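PDB 6NBO: N-isopropylammelide isopropylaminohydrolase from Burkholderia multivorans ATCC 17616, which is a zinc-binding enzyme of the amidohydrolase family, built on a TIM-barrel fold that carries its metal site at one end. Local coordinates for residues Thr66-Thr71 with Ala110-Phe115; Ala118-Ile123 with Pro316-Arg321; Val277-Ala282 with Gly302-Arg307. All coordinates share one frame; numbering follows the deposited sequence. Where two conformers were deposited one is given.

Interaction 1: residues Thr66-Thr71 with Ala110-Phe115. With ZN (zinc ion), chain B.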
ATOM      1  N   THR A  66      -0.410  -2.240   4.360  1.00 20.69           N
ATOM      2  CA  THR A  66      -1.161  -3.177   5.182  1.00 21.93           C
ATOM      3  C   THR A  66      -0.162  -3.961   6.029  1.00 23.64           C
ATOM      4  O   THR A  66       1.043  -3.674   6.033  1.00 25.92           O
ATOM      5  CB  THR A  66      -2.062  -4.069   4.316  1.00 23.54           C
ATOM      6  OG1 THR A  66      -2.969  -4.782   5.173  1.00 25.83           O
ATOM      7  CG2 THR A  66      -1.234  -5.077   3.489  1.00 21.51           C
ATOM      8  N   HIS A  67      -0.682  -4.962   6.765  1.00 24.91           N
ATOM      9  CA  HIS A  67       0.098  -5.771   7.701  1.00 22.43           C
ATOM     10  C   HIS A  67      -0.339  -7.218   7.448  1.00 24.12           C
ATOM     11  O   HIS A  67      -1.144  -7.766   8.200  1.00 25.23           O
ATOM     12  CB  HIS A  67      -0.132  -5.346   9.160  1.00 23.74           C
ATOM     13  CG  HIS A  67       0.372  -3.972   9.492  1.00 24.89           C
ATOM     14  ND1 HIS A  67       1.629  -3.747  10.003  1.00 27.52           N
ATOM     15  CD2 HIS A  67      -0.211  -2.752   9.379  1.00 26.09           C
ATOM     16  CE1 HIS A  67       1.796  -2.451  10.212  1.00 33.46           C
ATOM     17  NE2 HIS A  67       0.700  -1.824   9.825  1.00 30.77           N
ATOM     18  N   LEU A  68       0.201  -7.823   6.378  1.00 24.20           N
ATOM     19  CA  LEU A  68      -0.255  -9.150   5.963  1.00 25.17           C
ATOM     20  C   LEU A  68       0.078 -10.206   7.005  1.00 27.39           C
ATOM     21  O   LEU A  68      -0.599 -11.241   7.078  1.00 29.56           O
ATOM     22  CB  LEU A  68       0.368  -9.562   4.623  1.00 21.58           C
ATOM     23  CG  LEU A  68       0.026  -8.808   3.332  1.00 25.49           C
ATOM     24  CD1 LEU A  68       0.834  -9.356   2.168  1.00 25.69           C
ATOM     25  CD2 LEU A  68      -1.460  -8.854   3.038  1.00 25.57           C
ATOM     26  N   ASP A  69       1.129  -9.982   7.797  1.00 24.38           N
ATOM     27  CA  ASP A  69       1.518 -10.980   8.784  1.00 26.33           C
ATOM     28  C   ASP A  69       0.512 -11.071   9.926  1.00 32.01           C
ATOM     29  O   ASP A  69       0.407 -12.123  10.563  1.00 30.11           O
ATOM     30  CB  ASP A  69       2.927 -10.682   9.324  1.00 29.60           C
ATOM     31  CG  ASP A  69       3.042  -9.303   9.998  1.00 30.21           C
ATOM     32  OD1 ASP A  69       2.427  -8.325   9.507  1.00 30.61           O
ATOM     33  OD2 ASP A  69       3.771  -9.205  11.012  1.00 30.08           O
ATOM     34  N   LYS A  70      -0.231  -9.995  10.199  1.00 25.66           N
ATOM     35  CA  LYS A  70      -1.086  -9.920  11.384  1.00 32.13           C
ATOM     36  C   LYS A  70      -2.503 -10.422  11.144  1.00 26.99           C
ATOM     37  O   LYS A  70      -3.226 -10.678  12.118  1.00 27.02           O
ATOM     38  CB  LYS A  70      -1.216  -8.473  11.883  1.00 31.49           C
ATOM     39  CG  LYS A  70       0.033  -7.749  12.379  1.00 36.26           C
ATOM     40  CD  LYS A  70      -0.378  -6.307  12.723  1.00 42.84           C
ATOM     41  CE  LYS A  70       0.802  -5.377  12.995  1.00 40.80           C
ATOM     42  NZ  LYS A  70       1.465  -5.634  14.305  1.00 39.00           N
ATOM     43  N   THR A  71      -2.925 -10.512   9.884  1.00 24.81           N
ATOM     44  CA  THR A  71      -4.334 -10.690   9.551  1.00 27.54           C
ATOM     45  C   THR A  71      -4.846 -12.047  10.002  1.00 30.00           C
ATOM     46  O   THR A  71      -4.114 -13.041  10.019  1.00 29.07           O
ATOM     47  CB  THR A  71      -4.561 -10.549   8.040  1.00 27.34           C
ATOM     48  OG1 THR A  71      -5.967 -10.594   7.767  1.00 25.74           O
ATOM     49  CG2 THR A  71      -3.864 -11.668   7.266  1.00 24.21           C
ATOM     50  N   ALA A 110      -3.664 -16.200   2.128  1.00 30.12           N
ATOM     51  CA  ALA A 110      -5.102 -16.064   1.917  1.00 32.47           C
ATOM     52  C   ALA A 110      -5.496 -14.608   1.677  1.00 28.81           C
ATOM     53  O   ALA A 110      -6.261 -14.308   0.751  1.00 28.87           O
ATOM     54  CB  ALA A 110      -5.858 -16.641   3.118  1.00 34.45           C
ATOM     55  N   LEU A 111      -4.985 -13.681   2.499  1.00 24.74           N
ATOM     56  CA  LEU A 111      -5.363 -12.279   2.314  1.00 22.74           C
ATOM     57  C   LEU A 111      -4.792 -11.706   1.019  1.00 24.08           C
ATOM     58  O   LEU A 111      -5.489 -10.983   0.297  1.00 23.35           O
ATOM     59  CB  LEU A 111      -4.921 -11.433   3.516  1.00 22.31           C
ATOM     60  CG  LEU A 111      -5.190  -9.925   3.399  1.00 25.03           C
ATOM     61  CD1 LEU A 111      -6.648  -9.626   3.034  1.00 24.40           C
ATOM     62  CD2 LEU A 111      -4.777  -9.168   4.677  1.00 20.72           C
ATOM     63  N   ALA A 112      -3.529 -12.001   0.710  1.00 24.82           N
ATOM     64  CA  ALA A 112      -2.960 -11.512  -0.546  1.00 25.12           C
ATOM     65  C   ALA A 112      -3.708 -12.084  -1.745  1.00 26.08           C
ATOM     66  O   ALA A 112      -3.904 -11.394  -2.753  1.00 25.06           O
ATOM     67  CB  ALA A 112      -1.475 -11.851  -0.633  1.00 22.08           C
ATOM     68  N   ARG A 113      -4.148 -13.340  -1.649  1.00 26.43           N
ATOM     69  CA  ARG A 113      -4.951 -13.895  -2.733  1.00 24.43           C
ATOM     70  C   ARG A 113      -6.311 -13.211  -2.830  1.00 30.33           C
ATOM     71  O   ARG A 113      -6.831 -13.021  -3.937  1.00 27.01           O
ATOM     72  CB  ARG A 113      -5.083 -15.408  -2.555  1.00 24.00           C
ATOM     73  CG  ARG A 113      -3.870 -16.138  -3.125  1.00 25.13           C
ATOM     74  CD  ARG A 113      -3.929 -17.646  -2.975  1.00 31.29           C
ATOM     75  NE  ARG A 113      -2.917 -18.270  -3.818  1.00 30.87           N
ATOM     76  CZ  ARG A 113      -2.395 -19.465  -3.597  1.00 35.59           C
ATOM     77  NH1 ARG A 113      -2.788 -20.176  -2.550  1.00 35.80           N
ATOM     78  NH2 ARG A 113      -1.477 -19.948  -4.424  1.00 37.27           N
ATOM     79  N   ALA A 114      -6.898 -12.818  -1.694  1.00 23.09           N
ATOM     80  CA  ALA A 114      -8.143 -12.052  -1.742  1.00 26.33           C
ATOM     81  C   ALA A 114      -7.917 -10.673  -2.356  1.00 20.16           C
ATOM     82  O   ALA A 114      -8.775 -10.165  -3.098  1.00 21.96           O
ATOM     83  CB  ALA A 114      -8.742 -11.914  -0.336  1.00 24.03           C
ATOM     84  N   PHE A 115      -6.793 -10.035  -2.031  1.00 24.24           N
ATOM     85  CA  PHE A 115      -6.423  -8.798  -2.715  1.00 23.58           C
ATOM     86  C   PHE A 115      -6.393  -9.007  -4.231  1.00 24.42           C
ATOM     87  O   PHE A 115      -7.017  -8.254  -4.989  1.00 22.44           O
ATOM     88  CB  PHE A 115      -5.061  -8.317  -2.211  1.00 19.28           C
ATOM     89  CG  PHE A 115      -5.132  -7.390  -1.004  1.00 24.36           C
ATOM     90  CD1 PHE A 115      -5.602  -6.089  -1.138  1.00 23.50           C
ATOM     91  CD2 PHE A 115      -4.696  -7.811   0.245  1.00 21.86           C
ATOM     92  CE1 PHE A 115      -5.643  -5.220  -0.051  1.00 22.76           C
ATOM     93  CE2 PHE A 115      -4.736  -6.938   1.356  1.00 23.01           C
ATOM     94  CZ  PHE A 115      -5.217  -5.651   1.200  1.00 25.11           C
TER
HETATM   95 ZN    ZN B 401       0.356   0.409   9.857  0.76 29.78          ZN

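Interaction 2: residues Ala118-Ile123 with Pro316-Arg321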
ATOM      1  N   ALA A 118      -9.742  -9.342  -5.904  1.00 22.44           N
ATOM      2  CA  ALA A 118     -10.395  -8.040  -5.960  1.00 23.28           C
ATOM      3  C   ALA A 118      -9.593  -7.013  -6.760  1.00 24.63           C
ATOM      4  O   ALA A 118      -9.859  -5.808  -6.645  1.00 23.15           O
ATOM      5  CB  ALA A 118     -10.642  -7.509  -4.538  1.00 25.51           C
ATOM      6  N   GLY A 119      -8.613  -7.454  -7.561  1.00 24.34           N
ATOM      7  CA  GLY A 119      -7.953  -6.559  -8.506  1.00 21.88           C
ATOM      8  C   GLY A 119      -6.677  -5.879  -8.031  1.00 27.70           C
ATOM      9  O   GLY A 119      -6.127  -5.059  -8.775  1.00 21.84           O
ATOM     10  N   THR A 120      -6.183  -6.189  -6.837  1.00 22.64           N
ATOM     11  CA  THR A 120      -4.940  -5.604  -6.336  1.00 19.92           C
ATOM     12  C   THR A 120      -3.767  -6.495  -6.726  1.00 23.59           C
ATOM     13  O   THR A 120      -3.735  -7.672  -6.361  1.00 23.25           O
ATOM     14  CB  THR A 120      -4.999  -5.431  -4.818  1.00 22.22           C
ATOM     15  OG1 THR A 120      -5.934  -4.387  -4.506  1.00 22.49           O
ATOM     16  CG2 THR A 120      -3.612  -5.079  -4.262  1.00 19.28           C
ATOM     17  N   THR A 121      -2.813  -5.943  -7.485  1.00 21.62           N
ATOM     18  CA  THR A 121      -1.683  -6.726  -7.981  1.00 21.44           C
ATOM     19  C   THR A 121      -0.350  -6.237  -7.434  1.00 25.09           C
ATOM     20  O   THR A 121       0.702  -6.781  -7.793  1.00 24.03           O
ATOM     21  CB  THR A 121      -1.652  -6.691  -9.514  1.00 25.39           C
ATOM     22  OG1 THR A 121      -1.535  -5.330  -9.947  1.00 22.70           O
ATOM     23  CG2 THR A 121      -2.939  -7.292 -10.084  1.00 26.87           C
ATOM     24  N   ARG A 122      -0.371  -5.207  -6.597  1.00 22.35           N
ATOM     25  CA  ARG A 122       0.824  -4.648  -5.984  0.73 21.39           C
ATOM     26  C   ARG A 122       0.498  -4.307  -4.539  1.00 23.83           C
ATOM     27  O   ARG A 122      -0.492  -3.620  -4.274  1.00 21.51           O
ATOM     28  CB  ARG A 122       1.281  -3.408  -6.746  0.73 19.03           C
ATOM     29  CG  ARG A 122       1.523  -3.703  -8.232  0.73 25.44           C
ATOM     30  CD  ARG A 122       2.386  -2.699  -8.857  0.73 29.99           C
ATOM     31  NE  ARG A 122       2.273  -2.675 -10.315  0.73 33.04           N
ATOM     32  CZ  ARG A 122       3.313  -2.476 -11.113  0.73 27.94           C
ATOM     33  NH1 ARG A 122       4.519  -2.343 -10.580  0.73 38.74           N
ATOM     34  NH2 ARG A 122       3.159  -2.414 -12.429  0.73 22.93           N
ATOM     35  N   ILE A 123       1.323  -4.784  -3.607  1.00 21.88           N
ATOM     36  CA  ILE A 123       1.066  -4.616  -2.176  1.00 20.43           C
ATOM     37  C   ILE A 123       2.352  -4.195  -1.481  1.00 22.93           C
ATOM     38  O   ILE A 123       3.388  -4.843  -1.651  1.00 21.05           O
ATOM     39  CB  ILE A 123       0.543  -5.911  -1.529  1.00 23.56           C
ATOM     40  CG1 ILE A 123      -0.708  -6.442  -2.252  1.00 23.35           C
ATOM     41  CG2 ILE A 123       0.334  -5.692  -0.016  1.00 19.68           C
ATOM     42  CD1 ILE A 123      -1.274  -7.751  -1.623  1.00 22.61           C
ATOM     43  N   PRO A 316      -9.853  -6.494   1.377  1.00 23.51           N
ATOM     44  CA  PRO A 316      -8.995  -6.619   0.185  1.00 21.49           C
ATOM     45  C   PRO A 316      -9.483  -5.814  -1.009  1.00 25.07           C
ATOM     46  O   PRO A 316      -8.850  -5.873  -2.064  1.00 21.69           O
ATOM     47  CB  PRO A 316      -9.036  -8.129  -0.121  1.00 23.63           C
ATOM     48  CG  PRO A 316     -10.318  -8.603   0.466  1.00 31.94           C
ATOM     49  CD  PRO A 316     -10.608  -7.725   1.668  1.00 26.07           C
ATOM     50  N   ASP A 317     -10.590  -5.081  -0.889  1.00 21.73           N
ATOM     51  CA  ASP A 317     -11.119  -4.272  -1.990  1.00 25.42           C
ATOM     52  C   ASP A 317     -10.538  -2.859  -1.886  1.00 21.67           C
ATOM     53  O   ASP A 317     -11.001  -2.050  -1.080  1.00 23.10           O
ATOM     54  CB  ASP A 317     -12.648  -4.256  -1.930  1.00 24.47           C
ATOM     55  CG  ASP A 317     -13.265  -3.601  -3.144  1.00 25.12           C
ATOM     56  OD1 ASP A 317     -12.533  -2.906  -3.867  1.00 23.96           O
ATOM     57  OD2 ASP A 317     -14.471  -3.780  -3.391  1.00 26.98           O
ATOM     58  N   MET A 318      -9.536  -2.537  -2.720  1.00 18.71           N
ATOM     59  CA  MET A 318      -8.949  -1.202  -2.639  1.00 19.74           C
ATOM     60  C   MET A 318      -9.877  -0.130  -3.183  1.00 21.90           C
ATOM     61  O   MET A 318      -9.679   1.048  -2.867  1.00 23.86           O
ATOM     62  CB  MET A 318      -7.603  -1.134  -3.368  1.00 20.82           C
ATOM     63  CG  MET A 318      -6.477  -1.916  -2.663  1.00 26.02           C
ATOM     64  SD  MET A 318      -6.346  -1.542  -0.902  1.00 23.98           S
ATOM     65  CE  MET A 318      -5.837   0.183  -0.968  1.00 19.62           C
ATOM     66  N   LEU A 319     -10.880  -0.495  -3.985  1.00 18.77           N
ATOM     67  CA  LEU A 319     -11.892   0.497  -4.341  1.00 22.14           C
ATOM     68  C   LEU A 319     -12.647   0.945  -3.100  1.00 23.64           C
ATOM     69  O   LEU A 319     -12.998   2.122  -2.966  1.00 22.51           O
ATOM     70  CB  LEU A 319     -12.865  -0.061  -5.388  1.00 23.54           C
ATOM     71  CG  LEU A 319     -12.313  -0.291  -6.798  1.00 23.77           C
ATOM     72  CD1 LEU A 319     -13.434  -0.684  -7.775  1.00 23.02           C
ATOM     73  CD2 LEU A 319     -11.566   0.963  -7.280  1.00 23.98           C
ATOM     74  N   GLU A 320     -12.899   0.017  -2.168  1.00 24.84           N
ATOM     75  CA  GLU A 320     -13.557   0.404  -0.927  1.00 22.49           C
ATOM     76  C   GLU A 320     -12.676   1.334  -0.107  1.00 20.99           C
ATOM     77  O   GLU A 320     -13.176   2.265   0.541  1.00 21.98           O
ATOM     78  CB  GLU A 320     -13.932  -0.832  -0.111  1.00 23.59           C
ATOM     79  CG  GLU A 320     -14.703  -0.483   1.149  1.00 23.57           C
ATOM     80  CD  GLU A 320     -15.446  -1.678   1.685  1.00 29.80           C
ATOM     81  OE1 GLU A 320     -14.965  -2.286   2.660  1.00 25.59           O
ATOM     82  OE2 GLU A 320     -16.494  -2.027   1.104  1.00 26.65           O
ATOM     83  N   ARG A 321     -11.363   1.095  -0.098  1.00 22.05           N
ATOM     84  CA  ARG A 321     -10.485   2.006   0.636  1.00 22.45           C
ATOM     85  C   ARG A 321     -10.491   3.392   0.003  1.00 22.20           C
ATOM     86  O   ARG A 321     -10.484   4.412   0.709  1.00 23.04           O
ATOM     87  CB  ARG A 321      -9.065   1.438   0.696  1.00 28.17           C
ATOM     88  CG  ARG A 321      -8.093   2.261   1.551  1.00 27.30           C
ATOM     89  CD  ARG A 321      -8.627   2.515   2.951  1.00 28.72           C
ATOM     90  NE  ARG A 321      -9.191   1.322   3.591  1.00 26.81           N
ATOM     91  CZ  ARG A 321      -9.560   1.275   4.870  1.00 29.71           C
ATOM     92  NH1 ARG A 321      -9.401   2.337   5.648  1.00 30.07           N
ATOM     93  NH2 ARG A 321     -10.080   0.170   5.374  1.00 29.42           N
TER
HETATM   94  O   HOH W   1      -8.577  -4.685  -4.380  1.00 23.88           O

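Interaction 3: residues Val277-Ala282 with Gly302-Arg307. With ZN (zinc ion), chain B; ZN (zinc ion), chain M.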
ATOM      1  N   VAL A 277       1.269   8.145   3.479  1.00 21.42           N
ATOM      2  CA  VAL A 277       0.258   7.097   3.449  1.00 21.70           C
ATOM      3  C   VAL A 277      -0.894   7.525   4.343  1.00 24.07           C
ATOM      4  O   VAL A 277      -0.683   7.880   5.510  1.00 24.67           O
ATOM      5  CB  VAL A 277       0.822   5.747   3.918  1.00 21.05           C
ATOM      6  CG1 VAL A 277      -0.315   4.748   4.070  1.00 24.11           C
ATOM      7  CG2 VAL A 277       1.890   5.257   2.967  1.00 21.10           C
ATOM      8  N   THR A 278      -2.112   7.486   3.816  1.00 22.39           N
ATOM      9  CA  THR A 278      -3.283   7.675   4.661  1.00 20.05           C
ATOM     10  C   THR A 278      -4.183   6.458   4.526  1.00 25.64           C
ATOM     11  O   THR A 278      -4.358   5.921   3.431  1.00 23.09           O
ATOM     12  CB  THR A 278      -4.049   8.969   4.333  1.00 25.80           C
ATOM     13  OG1 THR A 278      -5.091   9.154   5.300  1.00 30.78           O
ATOM     14  CG2 THR A 278      -4.655   8.954   2.915  1.00 27.57           C
ATOM     15  N   THR A 279      -4.705   5.991   5.655  1.00 25.88           N
ATOM     16  CA  THR A 279      -5.674   4.907   5.665  1.00 26.51           C
ATOM     17  C   THR A 279      -7.050   5.421   6.044  1.00 31.53           C
ATOM     18  O   THR A 279      -7.976   4.627   6.247  1.00 32.20           O
ATOM     19  CB  THR A 279      -5.212   3.805   6.615  1.00 31.01           C
ATOM     20  OG1 THR A 279      -5.283   4.275   7.967  1.00 31.12           O
ATOM     21  CG2 THR A 279      -3.766   3.414   6.281  1.00 28.30           C
ATOM     22  N   ALA A 280      -7.184   6.744   6.153  1.00 36.99           N
ATOM     23  CA  ALA A 280      -8.444   7.419   6.434  1.00 38.20           C
ATOM     24  C   ALA A 280      -9.172   6.902   7.678  1.00 39.08           C
ATOM     25  O   ALA A 280     -10.372   6.624   7.624  1.00 41.11           O
ATOM     26  CB  ALA A 280      -9.361   7.345   5.221  1.00 40.43           C
ATOM     27  N   PRO A 281      -8.487   6.795   8.820  1.00 29.41           N
ATOM     28  CA  PRO A 281      -9.204   6.463  10.059  1.00 29.64           C
ATOM     29  C   PRO A 281     -10.251   7.525  10.366  1.00 39.96           C
ATOM     30  O   PRO A 281     -10.016   8.722  10.202  1.00 36.73           O
ATOM     31  CB  PRO A 281      -8.096   6.439  11.116  1.00 37.55           C
ATOM     32  CG  PRO A 281      -7.042   7.367  10.553  1.00 34.02           C
ATOM     33  CD  PRO A 281      -7.073   7.110   9.077  1.00 31.95           C
ATOM     34  N   ALA A 282     -11.429   7.075  10.793  1.00 52.52           N
ATOM     35  CA  ALA A 282     -12.563   7.979  10.938  1.00 57.19           C
ATOM     36  C   ALA A 282     -12.580   8.727  12.266  1.00 56.08           C
ATOM     37  O   ALA A 282     -13.424   9.615  12.431  1.00 64.21           O
ATOM     38  CB  ALA A 282     -13.879   7.209  10.766  1.00 58.96           C
ATOM     39  N   GLY A 302      -4.031   3.148   1.901  1.00 22.68           N
ATOM     40  CA  GLY A 302      -3.834   1.811   2.441  1.00 22.31           C
ATOM     41  C   GLY A 302      -4.945   1.422   3.394  1.00 25.73           C
ATOM     42  O   GLY A 302      -5.652   2.280   3.926  1.00 23.48           O
ATOM     43  N   ASN A 303      -5.094   0.107   3.615  1.00 26.15           N
ATOM     44  CA  ASN A 303      -6.065  -0.357   4.611  1.00 23.75           C
ATOM     45  C   ASN A 303      -5.561  -0.179   6.034  1.00 23.86           C
ATOM     46  O   ASN A 303      -6.367   0.033   6.945  1.00 27.42           O
ATOM     47  CB  ASN A 303      -6.402  -1.848   4.431  1.00 26.36           C
ATOM     48  CG  ASN A 303      -7.475  -2.088   3.396  1.00 30.65           C
ATOM     49  OD1 ASN A 303      -8.667  -1.918   3.670  1.00 27.77           O
ATOM     50  ND2 ASN A 303      -7.062  -2.496   2.194  1.00 27.36           N
ATOM     51  N   ASP A 304      -4.247  -0.281   6.239  1.00 23.00           N
ATOM     52  CA  ASP A 304      -3.655  -0.660   7.520  1.00 22.79           C
ATOM     53  C   ASP A 304      -4.056  -2.104   7.797  1.00 28.61           C
ATOM     54  O   ASP A 304      -4.143  -2.909   6.866  1.00 27.79           O
ATOM     55  CB  ASP A 304      -4.086   0.266   8.669  1.00 27.18           C
ATOM     56  CG  ASP A 304      -2.943   0.560   9.626  1.00 31.98           C
ATOM     57  OD1 ASP A 304      -1.826   0.066   9.376  1.00 31.11           O
ATOM     58  OD2 ASP A 304      -3.161   1.279  10.620  1.00 36.25           O
ATOM     59  N   GLY A 305      -4.334  -2.444   9.054  1.00 28.14           N
ATOM     60  CA  GLY A 305      -4.673  -3.827   9.375  1.00 30.12           C
ATOM     61  C   GLY A 305      -5.946  -4.292   8.692  1.00 26.34           C
ATOM     62  O   GLY A 305      -6.827  -3.510   8.333  1.00 26.43           O
ATOM     63  N   VAL A 306      -6.043  -5.608   8.503  1.00 24.39           N
ATOM     64  CA  VAL A 306      -7.243  -6.234   7.953  1.00 22.14           C
ATOM     65  C   VAL A 306      -7.630  -7.384   8.877  1.00 28.61           C
ATOM     66  O   VAL A 306      -6.972  -8.431   8.872  1.00 28.98           O
ATOM     67  CB  VAL A 306      -7.037  -6.742   6.519  1.00 26.27           C
ATOM     68  CG1 VAL A 306      -8.277  -7.518   6.055  1.00 27.43           C
ATOM     69  CG2 VAL A 306      -6.726  -5.578   5.570  1.00 26.18           C
ATOM     70  N   ARG A 307      -8.690  -7.195   9.660  1.00 24.56           N
ATOM     71  CA  ARG A 307      -9.263  -8.244  10.512  1.00 26.58           C
ATOM     72  C   ARG A 307      -8.199  -8.932  11.368  1.00 25.62           C
ATOM     73  O   ARG A 307      -7.963 -10.139  11.272  1.00 30.54           O
ATOM     74  CB  ARG A 307     -10.023  -9.268   9.664  1.00 31.46           C
ATOM     75  CG  ARG A 307     -11.201  -8.659   8.942  1.00 40.58           C
ATOM     76  CD  ARG A 307     -12.270  -9.683   8.561  1.00 36.52           C
ATOM     77  NE  ARG A 307     -13.109  -9.097   7.526  1.00 37.76           N
ATOM     78  CZ  ARG A 307     -13.953  -9.766   6.750  1.00 42.66           C
ATOM     79  NH1 ARG A 307     -14.112 -11.081   6.889  1.00 37.52           N
ATOM     80  NH2 ARG A 307     -14.638  -9.103   5.826  1.00 34.72           N
TER
HETATM   81 ZN    ZN B 401       0.356   0.409   9.857  0.76 29.78          ZN
HETATM   82 ZN    ZN M 412      -1.294   1.540  12.073  0.77 86.92          ZN
HETATM   83  O   HOH W   2      -7.333   2.500   8.984  1.00 56.52           O
HETATM   84  O   HOH W   3       0.139  -0.233  12.461  1.00 57.42           O

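Interaction 1: residues Thr66-Thr71 with Ala110-Phe115
L111 reaches from helix 104-117 between L68 and T71 of the loop that follows strand 56-66. Its CG stands anti to the backbone N (chi1 176°), which carries methyl CD2 into the angle between the two loop side chains. This is the tight part: L111 CD2 lies 3.6 Å from T71 CB and 3.7 Å from both T71 CG2 and L68 CD2. T71 OG1 lies as close to the same methyl (3.6 Å) as CB does, while its hydrogen bond goes to the V306 carbonyl. Packing is looser farther along the helix. L68 CD2 meets the F115 ring obliquely, 4.2 Å from CE2, and L68 CD1 comes only to 4.4 Å of A112 CB. No hydrogen bond crosses the interface, and all five touching residues are buried; the solvent side belongs to A110, R113 and A114, which are partly exposed and make no contact with residues 66-71. H67 turns its CB away from the helix and binds zinc through NE2, 2.3 Å away. With H65 it forms the HxH metal motif at the end of the first barrel strand in amidohydrolases, here backed by a barrel helix through the adjacent L68.

Interaction 2: residues Ala118-Ile123 with Pro316-Arg321
T120 and M318 face each other with matching first torsions: in both, chi1 is -70°, which sets T120 OG1 and M318 CG anti to their own carbonyl carbons. The threonine hydroxyl thereby comes tight against the methionine, OG1 to CG 3.1 Å, while further bends at chi2 and chi3 lead the M318 sulfur away from the strand. Next to this pair, A118 CB points at the other segment and rests 3.5 Å from P316 O. No direct hydrogen bond joins the two segments; one water does the work instead. It accepts from T120 OG1 at 2.7 Å and from M318 N, at the start of helix 318-328, at 2.9 Å. It donates to A118 O at 2.8 Å and to P316 O at 2.6 Å. The water sits where one helix ends and another begins. G119, with positive phi, is the C-prime residue of the Schellman motif that ends helix 104-117, with T120 N bonded to F115 O and G119 N to L116 O. D317 is the N-cap of the opposing helix, its OD1 accepting weakly from L319 N and E320 N. R385 adds a second link, its NH1 pairing with D317 OD1 and also bonding A118 O. With two bonds given and two received, the water has its hydrogen-bonding capacity filled, which is consistent with a well-ordered water that is part of the structure: a helix terminus, a strand start and a helix N terminus share it, and it joins three backbone groups and the T120 hydroxyl that have no direct hydrogen bond across the contact.

Interaction 3: residues Val277-Ala282 with Gly302-Arg307
The metal-bearing end of the TIM barrel is built here, where T278 and T279, at the close of strand 275-278, meet G302 and D304, just after the last barrel strand, 299-301. G302 N donates to T278 O at 3.2 Å (N-H...O angle 140°), carrying the strand pairing one step past strand 299-301. T279 then lies over the G302 carbonyl. Its chi1 of 69° tucks OG1 between the backbone N and the carbonyl carbon and leaves CG2 anti to that carbon, leaning on the following peptides. T279 CB approaches G302 O to 3.1 Å, and T279 CA offers the same oxygen a CA-H...O contact at 3.2 Å. That is notable because G302 O is buried and has no conventional hydrogen-bond partner. The other branch, T279 OG1, is hydrogen-bonded to a water at 2.9 Å, and this water donates a weak bond to N303 O. The methyl T279 CG2 also packs on D304, 4.0 Å from its CB. The D304 carboxylate bridges two zinc ions, OD1 binding one at 2.3 Å and OD2 the other at 2.4 Å. H65, H67 and H218 complete the first site; H250 and a water, 2.3 Å from the zinc, join D304 at the second. An aspartate after the eighth strand is a hallmark of amidohydrolase metal centres. Around the contact, H250 of strand 246-250 touches both T279 and D304, while strand 56-66 holds D304 through the backbone of H65 and a T66 OG1 bond to D304 O. The N303 amide is hydrogen-bonded through ND2 to E63 OE2, and helix 318-328 covers A280 with I325 and R328.

Overall arrangement
Interaction 1 comes first along the chain: it closes the 38 residues from the loop after strand 56-66 to helix 104-117. After a short turn that helix is followed by strand 120-128, where interaction 2 opens; its span of 192 residues, most of the barrel, ends at helix 318-328. Interaction 3, a short closure of 19 residues between strands 275-278 and 299-301, lies wholly within this span, and none of the three cross. F115 packs on P316 and M318, so interactions 1 and 2 adjoin. Interactions 1 and 3 share a zinc ion where the first and last barrel strands come together, and R321 reaches from interaction 2 to N303 of interaction 3.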